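Local coordinates for protein phosphoribosylformylglycinamidine synthase 2 (Thermus thermophilus, PDB 3VIU) that belongs to the PurM-like (AIR synthase related) family and carries two copies of its N- and C-terminal domain pair in one chain, with bound ADP and magnesium, at residues V157-E169 against A445-H457. Numbering follows the deposited sequence.
Sequences VGGDLYFHEGYRE and AKVDQNPRYSRLH
Glu165 and Arg455 form a long salt bridge, OE1 to NH2 3.6 Å. The carboxylate oxygen comes to the edge of the guanidinium, near its plane. The Arg455 chain bends at chi2 and chi3, which brings its head beside Gly166 CA. Arg452 NE gives a weak hydrogen bond to Tyr162 OH at 2.7 Å, bent to 116°. Here ring and guanidinium stand nearly perpendicular, 82° apart. Both groups have stronger outside partners: Glu578 for the hydroxyl and Glu587 for Arg452. Glu587 also binds His164 NE2, so one carboxylate holds residues from both segments. On its other side, His164 ND1 accepts from Gly166 N (2.8 Å), which fixes the imidazole in rotation. Farther down, a water links Asp160 OD1, weakly, with Asp448 OD2; the other Asp160 oxygen pairs with Arg125, and Asp448 OD1 is hydrogen-bonded to Asn472.

Pro451 is the main apolar contact. Its CG and CD lie over one face of the Tyr162 ring, with CD 4.2 Å from the centroid in a CH-pi contact. Its CB meets the edge of Tyr167, 3.5 Å from OH, a hydroxyl that is hydrogen-bonded to Thr538. Val447 CG1 packs on Gly159 CA at 3.7 Å.

Strands 157-163 and 445-448 run nearly parallel (9°), without direct backbone bonds between them. They come from two separate six-stranded sheets of matching strand order. This buried contact thus joins the two PurM N-terminal-like domains within one chain.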
# COMPACT_ATOMS: atom_id res chain seq x y z
N VAL A 157 3.67 -10.28 -4.71
CA VAL A 157 2.71 -10.66 -5.75
C VAL A 157 2.26 -9.59 -6.73
O VAL A 157 1.52 -9.87 -7.67
CB VAL A 157 1.45 -11.26 -5.11
CG1 VAL A 157 1.83 -12.49 -4.29
CG2 VAL A 157 0.77 -10.21 -4.24
N GLY A 158 2.70 -8.36 -6.51
CA GLY A 158 2.30 -7.29 -7.40
C GLY A 158 2.57 -5.94 -6.78
O GLY A 158 3.30 -5.84 -5.79
N GLY A 159 1.99 -4.90 -7.37
CA GLY A 159 2.21 -3.57 -6.85
C GLY A 159 1.92 -2.52 -7.89
O GLY A 159 1.17 -2.76 -8.83
N ASP A 160 2.55 -1.35 -7.75
CA ASP A 160 2.33 -0.24 -8.66
C ASP A 160 3.60 0.58 -8.85
O ASP A 160 4.16 1.10 -7.89
CB ASP A 160 1.21 0.63 -8.08
CG ASP A 160 0.86 1.80 -8.96
OD1 ASP A 160 0.65 1.60 -10.18
OD2 ASP A 160 0.77 2.92 -8.43
N LEU A 161 4.05 0.67 -10.10
CA LEU A 161 5.27 1.41 -10.45
C LEU A 161 4.95 2.53 -11.43
O LEU A 161 4.29 2.31 -12.44
CB LEU A 161 6.30 0.47 -11.07
CG LEU A 161 7.51 1.12 -11.76
CD1 LEU A 161 8.38 1.87 -10.74
CD2 LEU A 161 8.31 0.04 -12.47
N TYR A 162 5.43 3.74 -11.13
CA TYR A 162 5.19 4.87 -12.01
C TYR A 162 6.36 5.85 -12.01
O TYR A 162 6.95 6.13 -10.96
CB TYR A 162 3.91 5.60 -11.60
CG TYR A 162 3.36 6.44 -12.74
CD1 TYR A 162 3.81 7.74 -12.96
CD2 TYR A 162 2.48 5.88 -13.66
CE1 TYR A 162 3.40 8.46 -14.08
CE2 TYR A 162 2.07 6.58 -14.79
CZ TYR A 162 2.54 7.87 -14.99
OH TYR A 162 2.18 8.54 -16.15
N PHE A 163 6.71 6.35 -13.19
CA PHE A 163 7.81 7.30 -13.30
C PHE A 163 7.23 8.68 -13.55
O PHE A 163 6.36 8.85 -14.41
CB PHE A 163 8.75 6.90 -14.44
CG PHE A 163 9.38 5.54 -14.26
CD1 PHE A 163 8.73 4.39 -14.69
CD2 PHE A 163 10.64 5.41 -13.67
CE1 PHE A 163 9.31 3.13 -14.54
CE2 PHE A 163 11.24 4.16 -13.51
CZ PHE A 163 10.58 3.02 -13.95
N HIS A 164 7.70 9.68 -12.80
CA HIS A 164 7.17 11.02 -12.94
C HIS A 164 8.11 12.13 -12.47
O HIS A 164 8.88 11.96 -11.51
CB HIS A 164 5.82 11.10 -12.19
CG HIS A 164 5.04 12.35 -12.43
ND1 HIS A 164 5.36 13.56 -11.85
CD2 HIS A 164 3.92 12.57 -13.17
CE1 HIS A 164 4.47 14.47 -12.21
NE2 HIS A 164 3.59 13.89 -13.01
N GLU A 165 8.03 13.25 -13.17
CA GLU A 165 8.81 14.45 -12.93
C GLU A 165 8.77 14.93 -11.48
O GLU A 165 9.79 15.32 -10.92
CB GLU A 165 8.31 15.55 -13.88
CG GLU A 165 8.56 17.00 -13.48
CD GLU A 165 7.53 17.55 -12.50
OE1 GLU A 165 6.31 17.42 -12.76
OE2 GLU A 165 7.94 18.15 -11.48
N GLY A 166 7.58 14.88 -10.88
CA GLY A 166 7.44 15.33 -9.50
C GLY A 166 8.13 14.51 -8.43
O GLY A 166 8.15 14.90 -7.26
N TYR A 167 8.70 13.37 -8.81
CA TYR A 167 9.36 12.50 -7.85
C TYR A 167 10.87 12.51 -8.00
O TYR A 167 11.57 11.77 -7.30
CB TYR A 167 8.85 11.07 -8.01
CG TYR A 167 7.36 10.88 -7.75
CD1 TYR A 167 6.82 11.05 -6.47
CD2 TYR A 167 6.51 10.48 -8.78
CE1 TYR A 167 5.46 10.83 -6.23
CE2 TYR A 167 5.15 10.26 -8.55
CZ TYR A 167 4.63 10.43 -7.28
OH TYR A 167 3.29 10.18 -7.07
N ARG A 168 11.38 13.34 -8.90
CA ARG A 168 12.83 13.43 -9.12
C ARG A 168 13.60 13.59 -7.80
O ARG A 168 14.52 12.82 -7.53
CB ARG A 168 13.15 14.60 -10.06
CG ARG A 168 14.59 14.61 -10.58
CD ARG A 168 14.97 15.98 -11.15
NE ARG A 168 13.91 16.56 -11.97
CZ ARG A 168 13.53 16.06 -13.14
NH1 ARG A 168 12.55 16.63 -13.83
NH2 ARG A 168 14.13 14.99 -13.63
N GLU A 169 13.22 14.58 -6.99
CA GLU A 169 13.90 14.83 -5.72
C GLU A 169 13.50 13.94 -4.57
O GLU A 169 14.32 13.59 -3.72
CB GLU A 169 13.71 16.29 -5.28
CG GLU A 169 14.73 17.22 -5.86
CD GLU A 169 14.80 17.10 -7.36
OE1 GLU A 169 13.75 17.30 -8.02
OE2 GLU A 169 15.89 16.81 -7.88
N ALA A 445 -5.99 -8.73 -3.86
CA ALA A 445 -5.36 -7.50 -3.40
C ALA A 445 -4.78 -6.66 -4.52
O ALA A 445 -4.29 -7.18 -5.53
CB ALA A 445 -4.26 -7.83 -2.39
N LYS A 446 -4.83 -5.35 -4.34
CA LYS A 446 -4.29 -4.44 -5.33
C LYS A 446 -4.02 -3.08 -4.67
O LYS A 446 -4.67 -2.72 -3.70
CB LYS A 446 -5.28 -4.28 -6.48
CG LYS A 446 -4.65 -4.15 -7.86
CD LYS A 446 -3.98 -2.82 -8.06
CE LYS A 446 -3.37 -2.72 -9.45
NZ LYS A 446 -2.32 -3.76 -9.64
N VAL A 447 -3.04 -2.36 -5.19
CA VAL A 447 -2.71 -1.04 -4.68
C VAL A 447 -2.66 -0.11 -5.88
O VAL A 447 -2.07 -0.46 -6.90
CB VAL A 447 -1.34 -1.04 -3.95
CG1 VAL A 447 -0.28 -1.66 -4.83
CG2 VAL A 447 -0.95 0.37 -3.58
N ASP A 448 -3.29 1.06 -5.79
CA ASP A 448 -3.30 2.00 -6.92
C ASP A 448 -3.25 3.47 -6.53
O ASP A 448 -3.51 3.84 -5.39
CB ASP A 448 -4.58 1.87 -7.76
CG ASP A 448 -4.65 0.59 -8.57
OD1 ASP A 448 -5.48 -0.27 -8.21
OD2 ASP A 448 -3.89 0.45 -9.56
N GLN A 449 -2.93 4.29 -7.53
CA GLN A 449 -2.90 5.74 -7.47
C GLN A 449 -2.25 6.24 -8.75
O GLN A 449 -1.28 5.65 -9.25
CB GLN A 449 -2.20 6.30 -6.22
CG GLN A 449 -0.72 6.57 -6.31
CD GLN A 449 -0.35 7.83 -7.08
OE1 GLN A 449 -0.87 8.92 -6.81
NE2 GLN A 449 0.56 7.68 -8.01
N ASN A 450 -2.85 7.29 -9.30
CA ASN A 450 -2.41 7.91 -10.53
C ASN A 450 -1.88 9.31 -10.19
O ASN A 450 -2.64 10.21 -9.85
CB ASN A 450 -3.61 7.99 -11.48
CG ASN A 450 -3.27 8.60 -12.83
OD1 ASN A 450 -3.75 8.13 -13.87
ND2 ASN A 450 -2.46 9.65 -12.83
N PRO A 451 -0.56 9.51 -10.29
CA PRO A 451 0.06 10.81 -9.98
C PRO A 451 -0.37 11.99 -10.84
O PRO A 451 -0.40 13.12 -10.36
CB PRO A 451 1.55 10.52 -10.09
CG PRO A 451 1.61 9.44 -11.10
CD PRO A 451 0.47 8.54 -10.71
N ARG A 452 -0.69 11.74 -12.11
CA ARG A 452 -1.11 12.82 -13.01
C ARG A 452 -2.44 13.39 -12.54
O ARG A 452 -2.59 14.60 -12.40
CB ARG A 452 -1.21 12.30 -14.44
CG ARG A 452 0.11 11.74 -14.97
CD ARG A 452 0.04 11.41 -16.45
NE ARG A 452 1.33 10.95 -16.97
CZ ARG A 452 2.45 11.67 -16.96
NH1 ARG A 452 2.46 12.89 -16.45
NH2 ARG A 452 3.57 11.17 -17.48
N TYR A 453 -3.41 12.52 -12.27
CA TYR A 453 -4.72 12.94 -11.77
C TYR A 453 -4.53 13.66 -10.44
O TYR A 453 -5.07 14.75 -10.20
CB TYR A 453 -5.62 11.73 -11.51
CG TYR A 453 -5.97 10.87 -12.70
CD1 TYR A 453 -6.80 9.75 -12.53
CD2 TYR A 453 -5.55 11.19 -13.98
CE1 TYR A 453 -7.19 8.98 -13.62
CE2 TYR A 453 -5.93 10.43 -15.07
CZ TYR A 453 -6.75 9.32 -14.88
OH TYR A 453 -7.15 8.56 -15.96
N SER A 454 -3.74 13.04 -9.56
CA SER A 454 -3.49 13.55 -8.23
C SER A 454 -2.79 14.92 -8.17
O SER A 454 -3.15 15.76 -7.35
CB SER A 454 -2.70 12.49 -7.44
OG SER A 454 -3.41 11.25 -7.39
N ARG A 455 -1.81 15.14 -9.03
CA ARG A 455 -1.11 16.42 -9.06
C ARG A 455 -2.06 17.54 -9.48
O ARG A 455 -2.07 18.61 -8.87
CB ARG A 455 0.09 16.33 -10.01
CG ARG A 455 0.60 17.66 -10.61
CD ARG A 455 0.98 18.70 -9.57
NE ARG A 455 2.16 18.33 -8.79
CZ ARG A 455 3.38 18.14 -9.30
NH1 ARG A 455 4.39 17.82 -8.50
NH2 ARG A 455 3.58 18.26 -10.60
N LEU A 456 -2.88 17.29 -10.49
CA LEU A 456 -3.82 18.28 -11.00
C LEU A 456 -5.12 18.44 -10.20
O LEU A 456 -5.77 19.49 -10.26
CB LEU A 456 -4.16 17.94 -12.45
CG LEU A 456 -2.97 18.05 -13.40
CD1 LEU A 456 -3.28 17.36 -14.71
CD2 LEU A 456 -2.62 19.51 -13.62
N HIS A 457 -5.50 17.41 -9.46
CA HIS A 457 -6.73 17.47 -8.67
C HIS A 457 -6.61 16.43 -7.56
O HIS A 457 -7.23 15.37 -7.61
CB HIS A 457 -7.95 17.16 -9.56
CG HIS A 457 -9.26 17.58 -8.98
ND1 HIS A 457 -9.59 17.37 -7.66
CD2 HIS A 457 -10.32 18.20 -9.54
CE1 HIS A 457 -10.80 17.84 -7.43
NE2 HIS A 457 -11.27 18.35 -8.55
O HOH W 1 -2.06 2.17 -10.38
O HOH W 2 6.78 10.85 -16.92